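Local coordinates for protein putative sulfatase yidJ (Bacteroides fragilis, PDB 2QZU) that probably hydrolyses sulfate esters as a metal-dependent member of the sulfatase family, although its natural substrate is not established, at residues A69-S77 and K326-I336; I432-R440 and N449-T458. All blocks are in the same frame, centred on the assembly; numbering follows the deposited sequence.

Contact 1 is buried, its centre about 9 Å from the centre of the chain, while the centre of contact 2, on the flank, lies about 28 Å from it. In contact 1 two loops far apart in sequence, 69-77 and 326-336, are pinned by backbone bonds, an arginine and waters beside the predicted formylglycine position; in contact 2 the edge strand 431-439 is gripped by the turn and helix that follow it, through one asparagine amide, one backbone bond and a small aliphatic cluster. They share no element but meet directly: Phe329 of contact 1 packs on Ile436 and Phe438 of contact 2, with CZ of Phe329 3.4 Å from CD1 of Ile436.

Contact 1 of 2, residues A69-S77 and K326-I336; sequences AISSYPVSS and KDIFYEESMRI
The extended backbones of Ile70 and Arg335 form a single beta bridge, in which Ile336 N donates to Ala69 O (3.1 Å) and Ser71 N to Met334 O (2.9 Å). Ala69 O has a second donor, Arg335 NH2 at 2.9 Å, which lies in the carbonyl plane on a lone pair, whereas Ile336 N comes from above that plane. The arginine chain, bent at chi2 and chi3 (-88° and -62°), curls back so that the edge of its guanidinium meets the oxygen; NH1 forms a salt bridge with Asp41. Long and multiply donating, arginine can thus join a buried carbonyl to a carboxylate. Beside this bridge the contact is apolar: CD1 of Ile70 lies 4.0 Å from CE of Met334 (present as selenomethionine), a long flexible chain that runs alongside the isoleucine, while CG2 of Ile336 reaches CB of Ser71. Farther on, Pro74, the centre of an inverse gamma turn, sets its ring against Ser333, CG lying 3.4 Å from OG. That hydroxyl is itself fixed by donating to Ile328 O. At the far end, Asp327 OD1 lies at the edge of the Tyr73 ring, 3.6 Å from CE1, and a water links OD2 to Tyr73 OH, which also bonds to Val404 N. A second water accepts from Ser76 N and, weakly, from Lys326 NZ, whose stronger partner is Gln37. Ser76 is the predicted site of 3-oxoalanine, unmodified here; backbone bonds, the arginine and water bridges thus hold the loop that leads into it against 326-336.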
loop_
_atom_site.group_PDB
_atom_site.type_symbol
_atom_site.label_atom_id
_atom_site.label_comp_id
_atom_site.label_asym_id
_atom_site.label_seq_id
_atom_site.Cartn_x
_atom_site.Cartn_y
_atom_site.Cartn_z
ATOM N N ALA A 69 12.232 29.530 -1.796
ATOM C CA ALA A 69 13.108 28.619 -1.044
ATOM C C ALA A 69 13.265 27.255 -1.711
ATOM O O ALA A 69 12.311 26.722 -2.271
ATOM C CB ALA A 69 12.575 28.435 0.371
ATOM N N ILE A 70 14.467 26.684 -1.638
ATOM C CA ILE A 70 14.722 25.380 -2.250
ATOM C C ILE A 70 15.559 24.440 -1.381
ATOM O O ILE A 70 16.073 24.827 -0.333
ATOM C CB ILE A 70 15.456 25.533 -3.615
ATOM C CG1 ILE A 70 16.810 26.224 -3.427
ATOM C CG2 ILE A 70 14.622 26.366 -4.577
ATOM C CD1 ILE A 70 17.963 25.269 -3.159
ATOM N N SER A 71 15.669 23.194 -1.836
ATOM C CA SER A 71 16.478 22.170 -1.186
ATOM C C SER A 71 17.414 21.701 -2.309
ATOM O O SER A 71 16.961 21.165 -3.325
ATOM C CB SER A 71 15.610 21.011 -0.694
ATOM O OG SER A 71 16.410 20.024 -0.055
ATOM N N SER A 72 18.712 21.916 -2.123
ATOM C CA SER A 72 19.715 21.571 -3.133
ATOM C C SER A 72 19.865 20.091 -3.492
ATOM O O SER A 72 20.156 19.757 -4.643
ATOM C CB SER A 72 21.069 22.156 -2.720
ATOM O OG SER A 72 21.027 23.574 -2.780
ATOM N N TYR A 73 19.702 19.210 -2.514
ATOM C CA TYR A 73 19.777 17.773 -2.773
ATOM C C TYR A 73 18.426 17.299 -2.254
ATOM O O TYR A 73 18.297 16.908 -1.094
ATOM C CB TYR A 73 20.917 17.130 -1.977
ATOM C CG TYR A 73 21.334 15.759 -2.474
ATOM C CD1 TYR A 73 20.475 14.980 -3.246
ATOM C CD2 TYR A 73 22.594 15.237 -2.165
ATOM C CE1 TYR A 73 20.853 13.716 -3.703
ATOM C CE2 TYR A 73 22.982 13.964 -2.614
ATOM C CZ TYR A 73 22.103 13.215 -3.382
ATOM O OH TYR A 73 22.470 11.965 -3.834
ATOM N N PRO A 74 17.395 17.342 -3.112
ATOM C CA PRO A 74 16.036 16.937 -2.743
ATOM C C PRO A 74 15.769 15.454 -2.489
ATOM O O PRO A 74 15.033 14.807 -3.230
ATOM C CB PRO A 74 15.197 17.516 -3.879
ATOM C CG PRO A 74 16.097 17.344 -5.057
ATOM C CD PRO A 74 17.450 17.781 -4.520
ATOM N N VAL A 75 16.384 14.940 -1.426
ATOM C CA VAL A 75 16.256 13.556 -0.981
ATOM C C VAL A 75 16.329 13.619 0.548
ATOM O O VAL A 75 17.082 14.425 1.101
ATOM C CB VAL A 75 17.401 12.679 -1.517
ATOM C CG1 VAL A 75 17.240 11.251 -1.018
ATOM C CG2 VAL A 75 17.400 12.709 -3.035
ATOM N N SER A 76 15.563 12.766 1.222
ATOM C CA SER A 76 15.501 12.783 2.685
ATOM C C SER A 76 16.803 12.871 3.492
ATOM O O SER A 76 17.130 13.927 4.034
ATOM C CB SER A 76 14.669 11.598 3.185
ATOM O OG SER A 76 14.530 11.650 4.599
ATOM N N SER A 77 17.543 11.774 3.593
ATOM C CA SER A 77 18.769 11.797 4.383
ATOM C C SER A 77 19.775 12.864 3.960
ATOM O O SER A 77 20.283 13.605 4.805
ATOM C CB SER A 77 19.430 10.419 4.378
ATOM O OG SER A 77 18.525 9.449 4.867
ATOM N N LYS A 326 11.084 12.272 -6.105
ATOM C CA LYS A 326 11.865 13.501 -6.184
ATOM C C LYS A 326 13.309 13.078 -6.585
ATOM O O LYS A 326 13.512 12.175 -7.408
ATOM C CB LYS A 326 11.903 14.312 -4.909
ATOM C CG LYS A 326 12.624 13.651 -3.766
ATOM C CD LYS A 326 12.317 12.175 -3.677
ATOM C CE LYS A 326 11.030 11.918 -2.930
ATOM N NZ LYS A 326 11.240 10.963 -1.800
ATOM N N ASP A 327 14.302 13.728 -5.986
ATOM C CA ASP A 327 15.706 13.462 -6.271
ATOM C C ASP A 327 16.037 13.941 -7.697
ATOM O O ASP A 327 16.723 13.249 -8.450
ATOM C CB ASP A 327 16.022 11.964 -6.152
ATOM C CG ASP A 327 17.524 11.709 -5.975
ATOM O OD1 ASP A 327 18.288 12.676 -6.043
ATOM O OD2 ASP A 327 17.944 10.555 -5.761
ATOM N N ILE A 328 15.556 15.132 -8.045
ATOM C CA ILE A 328 15.785 15.692 -9.371
ATOM C C ILE A 328 15.726 17.219 -9.340
ATOM O O ILE A 328 15.152 17.811 -8.425
ATOM C CB ILE A 328 14.749 15.130 -10.373
ATOM C CG1 ILE A 328 15.133 15.516 -11.799
ATOM C CG2 ILE A 328 13.358 15.640 -10.030
ATOM C CD1 ILE A 328 16.376 14.816 -12.308
ATOM N N PHE A 329 16.307 17.850 -10.350
ATOM C CA PHE A 329 16.387 19.304 -10.414
ATOM C C PHE A 329 15.126 20.100 -10.731
ATOM O O PHE A 329 15.130 21.324 -10.606
ATOM C CB PHE A 329 17.490 19.700 -11.394
ATOM C CG PHE A 329 17.455 18.926 -12.674
ATOM C CD1 PHE A 329 18.409 17.947 -12.933
ATOM C CD2 PHE A 329 16.436 19.138 -13.598
ATOM C CE1 PHE A 329 18.350 17.189 -14.102
ATOM C CE2 PHE A 329 16.366 18.386 -14.768
ATOM C CZ PHE A 329 17.324 17.409 -15.019
ATOM N N TYR A 330 14.056 19.429 -11.141
ATOM C CA TYR A 330 12.815 20.131 -11.461
ATOM C C TYR A 330 12.266 20.919 -10.270
ATOM O O TYR A 330 12.398 20.500 -9.115
ATOM C CB TYR A 330 11.762 19.137 -11.962
ATOM C CG TYR A 330 12.072 18.573 -13.332
ATOM C CD1 TYR A 330 12.193 19.416 -14.441
ATOM C CD2 TYR A 330 12.235 17.203 -13.525
ATOM C CE1 TYR A 330 12.471 18.908 -15.711
ATOM C CE2 TYR A 330 12.512 16.680 -14.791
ATOM C CZ TYR A 330 12.629 17.542 -15.878
ATOM O OH TYR A 330 12.911 17.038 -17.130
ATOM N N GLU A 331 11.650 22.062 -10.564
ATOM C CA GLU A 331 11.078 22.926 -9.536
ATOM C C GLU A 331 10.157 22.230 -8.527
ATOM O O GLU A 331 10.246 22.500 -7.333
ATOM C CB GLU A 331 10.303 24.076 -10.185
ATOM C CG GLU A 331 11.162 25.140 -10.841
ATOM C CD GLU A 331 12.046 25.859 -9.849
ATOM O OE1 GLU A 331 13.240 25.509 -9.755
ATOM O OE2 GLU A 331 11.540 26.768 -9.156
ATOM N N GLU A 332 9.272 21.350 -8.996
ATOM C CA GLU A 332 8.343 20.679 -8.082
ATOM C C GLU A 332 9.072 19.811 -7.057
ATOM O O GLU A 332 8.523 19.473 -6.008
ATOM C CB GLU A 332 7.328 19.824 -8.853
ATOM C CG GLU A 332 7.935 18.641 -9.585
ATOM C CD GLU A 332 8.347 18.969 -11.007
ATOM O OE1 GLU A 332 8.565 20.159 -11.318
ATOM O OE2 GLU A 332 8.464 18.027 -11.819
ATOM N N SER A 333 10.313 19.462 -7.374
ATOM C CA SER A 333 11.155 18.651 -6.505
ATOM C C SER A 333 12.013 19.518 -5.573
ATOM O O SER A 333 12.114 19.250 -4.370
ATOM C CB SER A 333 12.055 17.754 -7.368
ATOM O OG SER A 333 13.043 17.100 -6.594
HETATM N N MSE A 334 12.623 20.561 -6.129
HETATM C CA MSE A 334 13.487 21.454 -5.357
HETATM C C MSE A 334 12.773 22.474 -4.461
HETATM O O MSE A 334 13.244 22.763 -3.363
HETATM C CB MSE A 334 14.436 22.220 -6.294
HETATM C CG MSE A 334 15.453 21.358 -7.042
HETATM SE SE MSE A 334 16.751 22.460 -8.017
HETATM C CE MSE A 334 17.782 23.064 -6.495
ATOM N N ARG A 335 11.654 23.026 -4.923
ATOM C CA ARG A 335 10.936 24.036 -4.146
ATOM C C ARG A 335 10.301 23.508 -2.862
ATOM O O ARG A 335 9.564 22.520 -2.870
ATOM C CB ARG A 335 9.883 24.720 -5.024
ATOM C CG ARG A 335 10.467 25.761 -5.969
ATOM C CD ARG A 335 10.553 27.125 -5.295
ATOM N NE ARG A 335 9.216 27.582 -4.932
ATOM C CZ ARG A 335 8.764 27.712 -3.688
ATOM N NH1 ARG A 335 7.520 28.121 -3.482
ATOM N NH2 ARG A 335 9.554 27.462 -2.651
ATOM N N ILE A 336 10.607 24.182 -1.757
ATOM C CA ILE A 336 10.088 23.812 -0.449
ATOM C C ILE A 336 9.497 25.015 0.271
ATOM O O ILE A 336 9.825 26.168 -0.035
ATOM C CB ILE A 336 11.200 23.236 0.470
ATOM C CG1 ILE A 336 12.337 24.255 0.614
ATOM C CG2 ILE A 336 11.722 21.932 -0.095
ATOM C CD1 ILE A 336 13.378 23.890 1.675
HETATM O O HOH W 1 20.287 10.201 -3.921
HETATM O O HOH W 2 14.063 10.513 0.132
#

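Contact 2 of 2, residues I432-R440 and N449-T458; sequences IDNVILFDR and NIASQQLKLT
Asn449 lays its side-chain amide against the backbone of Val435 and Leu437 in the edge strand. With CG anti to the backbone N (chi1 177°), the amide extends to the strand, where ND2 donates to Val435 O at 3.1 Å, almost straight (170°) and on a lone pair in the carbonyl plane. OD1 accepts from Leu437 N at 2.9 Å and from Ala451 N at 3.1 Å, the two donors coming from opposite faces of the amide plane. Three bonds thus fix its rotation, and the one from Ala451 closes an Asx turn. Asparagine suits this place because one flat group both gives and accepts, much as a neighbouring strand would. Ile450 N completes the set by donating to Leu437 O at 2.9 Å. The tight part centres on Leu437: its CB sits 3.9 Å from CB of Ala451, a residue small enough to lie close to the strand, and its CD2 meets CD2 of Leu457 at 3.7 Å, the side chains crossing at about a right angle. Toward the solvent side, CG1 of Val435 touches both CB of Ala451 and CG2 of Thr458, each 3.7 Å away, while Ser452 and Gln453 stand exposed. Typical here is the Asx turn of Asn449, which leads toward helix 455-471 and lies against the last strand of the four-stranded antiparallel C-terminal sheet, consistent with the C-terminal subdomain of sulfatases.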
loop_
_atom_site.group_PDB
_atom_site.type_symbol
_atom_site.label_atom_id
_atom_site.label_comp_id
_atom_site.label_asym_id
_atom_site.label_seq_id
_atom_site.Cartn_x
_atom_site.Cartn_y
_atom_site.Cartn_z
ATOM N N ILE A 432 31.740 14.253 -18.365
ATOM C CA ILE A 432 30.454 14.927 -18.576
ATOM C C ILE A 432 29.648 14.189 -19.643
ATOM O O ILE A 432 30.091 14.021 -20.783
ATOM C CB ILE A 432 30.639 16.402 -18.971
ATOM C CG1 ILE A 432 31.425 17.137 -17.878
ATOM C CG2 ILE A 432 29.280 17.067 -19.146
ATOM C CD1 ILE A 432 30.749 17.133 -16.510
ATOM N N ASP A 433 28.454 13.778 -19.235
ATOM C CA ASP A 433 27.527 12.970 -20.018
ATOM C C ASP A 433 26.316 13.692 -20.612
ATOM O O ASP A 433 25.745 13.244 -21.605
ATOM C CB ASP A 433 27.006 11.864 -19.095
ATOM C CG ASP A 433 26.813 10.551 -19.799
ATOM O OD1 ASP A 433 26.298 10.543 -20.938
ATOM O OD2 ASP A 433 27.166 9.521 -19.190
ATOM N N ASN A 434 25.906 14.790 -19.988
ATOM C CA ASN A 434 24.725 15.511 -20.443
ATOM C C ASN A 434 24.764 16.928 -19.889
ATOM O O ASN A 434 25.369 17.174 -18.849
ATOM C CB ASN A 434 23.475 14.783 -19.924
ATOM C CG ASN A 434 22.200 15.178 -20.654
ATOM O OD1 ASN A 434 21.101 14.781 -20.257
ATOM N ND2 ASN A 434 22.336 15.947 -21.725
ATOM N N VAL A 435 24.129 17.855 -20.601
ATOM C CA VAL A 435 24.058 19.246 -20.179
ATOM C C VAL A 435 22.598 19.669 -20.272
ATOM O O VAL A 435 21.946 19.478 -21.299
ATOM C CB VAL A 435 24.918 20.167 -21.082
ATOM C CG1 VAL A 435 24.831 21.602 -20.591
ATOM C CG2 VAL A 435 26.367 19.699 -21.072
ATOM N N ILE A 436 22.085 20.236 -19.188
ATOM C CA ILE A 436 20.695 20.657 -19.136
ATOM C C ILE A 436 20.579 22.119 -18.725
ATOM O O ILE A 436 21.248 22.568 -17.799
ATOM C CB ILE A 436 19.917 19.776 -18.136
ATOM C CG1 ILE A 436 20.029 18.308 -18.562
ATOM C CG2 ILE A 436 18.458 20.208 -18.068
ATOM C CD1 ILE A 436 19.658 17.318 -17.479
ATOM N N LEU A 437 19.729 22.863 -19.427
ATOM C CA LEU A 437 19.524 24.269 -19.120
ATOM C C LEU A 437 18.074 24.655 -19.366
ATOM O O LEU A 437 17.536 24.424 -20.447
ATOM C CB LEU A 437 20.444 25.149 -19.973
ATOM C CG LEU A 437 20.286 26.665 -19.800
ATOM C CD1 LEU A 437 20.557 27.053 -18.354
ATOM C CD2 LEU A 437 21.244 27.392 -20.738
ATOM N N PHE A 438 17.441 25.227 -18.348
ATOM C CA PHE A 438 16.056 25.668 -18.458
ATOM C C PHE A 438 15.958 27.153 -18.138
ATOM O O PHE A 438 16.564 27.630 -17.176
ATOM C CB PHE A 438 15.148 24.920 -17.472
ATOM C CG PHE A 438 15.011 23.454 -17.747
ATOM C CD1 PHE A 438 15.478 22.519 -16.824
ATOM C CD2 PHE A 438 14.389 23.002 -18.905
ATOM C CE1 PHE A 438 15.321 21.149 -17.055
ATOM C CE2 PHE A 438 14.229 21.642 -19.147
ATOM C CZ PHE A 438 14.695 20.713 -18.220
ATOM N N ASP A 439 15.199 27.875 -18.955
ATOM C CA ASP A 439 14.961 29.299 -18.751
ATOM C C ASP A 439 13.583 29.310 -18.099
ATOM O O ASP A 439 12.570 29.185 -18.784
ATOM C CB ASP A 439 14.902 30.030 -20.095
ATOM C CG ASP A 439 14.618 31.516 -19.943
ATOM O OD1 ASP A 439 13.968 31.907 -18.948
ATOM O OD2 ASP A 439 15.032 32.293 -20.825
ATOM N N ARG A 440 13.541 29.452 -16.778
ATOM C CA ARG A 440 12.270 29.422 -16.060
ATOM C C ARG A 440 11.340 30.611 -16.299
ATOM O O ARG A 440 10.159 30.556 -15.956
ATOM C CB ARG A 440 12.522 29.243 -14.563
ATOM C CG ARG A 440 13.320 27.987 -14.226
ATOM C CD ARG A 440 13.101 27.570 -12.773
ATOM N NE ARG A 440 13.366 28.663 -11.844
ATOM C CZ ARG A 440 14.579 29.114 -11.532
ATOM N NH1 ARG A 440 15.663 28.565 -12.070
ATOM N NH2 ARG A 440 14.705 30.129 -10.691
ATOM N N ASN A 449 14.846 21.922 -22.865
ATOM C CA ASN A 449 16.254 21.951 -22.493
ATOM C C ASN A 449 16.898 22.754 -23.615
ATOM O O ASN A 449 16.996 22.277 -24.744
ATOM C CB ASN A 449 16.850 20.541 -22.454
ATOM C CG ASN A 449 18.336 20.554 -22.147
ATOM O OD1 ASN A 449 18.923 21.613 -21.916
ATOM N ND2 ASN A 449 18.955 19.379 -22.143
ATOM N N ILE A 450 17.324 23.971 -23.310
ATOM C CA ILE A 450 17.919 24.836 -24.322
ATOM C C ILE A 450 19.443 24.915 -24.281
ATOM O O ILE A 450 20.038 25.812 -24.881
ATOM C CB ILE A 450 17.339 26.259 -24.212
ATOM C CG1 ILE A 450 17.677 26.857 -22.842
ATOM C CG2 ILE A 450 15.826 26.213 -24.405
ATOM C CD1 ILE A 450 17.298 28.320 -22.690
ATOM N N ALA A 451 20.074 23.972 -23.589
ATOM C CA ALA A 451 21.530 23.959 -23.475
ATOM C C ALA A 451 22.243 23.999 -24.831
ATOM O O ALA A 451 23.198 24.752 -25.013
ATOM C CB ALA A 451 21.982 22.733 -22.686
ATOM N N SER A 452 21.777 23.192 -25.779
ATOM C CA SER A 452 22.394 23.143 -27.105
ATOM C C SER A 452 22.129 24.406 -27.922
ATOM O O SER A 452 22.786 24.651 -28.935
ATOM C CB SER A 452 21.884 21.922 -27.877
ATOM O OG SER A 452 20.495 22.033 -28.151
ATOM N N GLN A 453 21.172 25.208 -27.471
ATOM C CA GLN A 453 20.812 26.438 -28.167
ATOM C C GLN A 453 21.454 27.675 -27.543
ATOM O O GLN A 453 21.420 28.758 -28.128
ATOM C CB GLN A 453 19.289 26.597 -28.170
ATOM C CG GLN A 453 18.550 25.392 -28.734
ATOM C CD GLN A 453 17.051 25.434 -28.475
ATOM O OE1 GLN A 453 16.337 24.475 -28.769
ATOM N NE2 GLN A 453 16.570 26.546 -27.929
ATOM N N GLN A 454 22.042 27.513 -26.361
ATOM C CA GLN A 454 22.674 28.632 -25.663
ATOM C C GLN A 454 24.103 28.294 -25.249
ATOM O O GLN A 454 24.416 28.252 -24.059
ATOM C CB GLN A 454 21.863 28.992 -24.416
ATOM C CG GLN A 454 20.409 29.344 -24.682
ATOM C CD GLN A 454 20.252 30.630 -25.466
ATOM O OE1 GLN A 454 20.845 31.653 -25.124
ATOM N NE2 GLN A 454 19.443 30.588 -26.518
ATOM N N LEU A 455 24.970 28.063 -26.229
ATOM C CA LEU A 455 26.359 27.713 -25.952
ATOM C C LEU A 455 27.101 28.746 -25.106
ATOM O O LEU A 455 27.878 28.385 -24.221
ATOM C CB LEU A 455 27.124 27.489 -27.259
ATOM C CG LEU A 455 26.689 26.335 -28.166
ATOM C CD1 LEU A 455 25.380 26.676 -28.867
ATOM C CD2 LEU A 455 27.781 26.070 -29.191
ATOM N N LYS A 456 26.864 30.025 -25.381
ATOM C CA LYS A 456 27.526 31.097 -24.642
ATOM C C LYS A 456 27.146 31.058 -23.166
ATOM O O LYS A 456 28.003 31.118 -22.286
ATOM C CB LYS A 456 27.146 32.459 -25.231
ATOM C CG LYS A 456 27.851 33.638 -24.573
ATOM C CD LYS A 456 27.495 34.967 -25.236
ATOM C CE LYS A 456 26.045 35.362 -24.989
ATOM N NZ LYS A 456 25.708 36.670 -25.623
ATOM N N LEU A 457 25.848 30.958 -22.912
ATOM C CA LEU A 457 25.320 30.916 -21.557
ATOM C C LEU A 457 25.810 29.670 -20.821
ATOM O O LEU A 457 26.211 29.739 -19.657
ATOM C CB LEU A 457 23.792 30.936 -21.615
ATOM C CG LEU A 457 23.015 31.103 -20.313
ATOM C CD1 LEU A 457 23.381 32.423 -19.650
ATOM C CD2 LEU A 457 21.527 31.054 -20.618
ATOM N N THR A 458 25.788 28.535 -21.512
ATOM C CA THR A 458 26.230 27.273 -20.934
ATOM C C THR A 458 27.697 27.353 -20.510
ATOM O O THR A 458 28.085 26.816 -19.473
ATOM C CB THR A 458 26.049 26.116 -21.941
ATOM O OG1 THR A 458 24.673 26.036 -22.332
ATOM C CG2 THR A 458 26.460 24.796 -21.316
#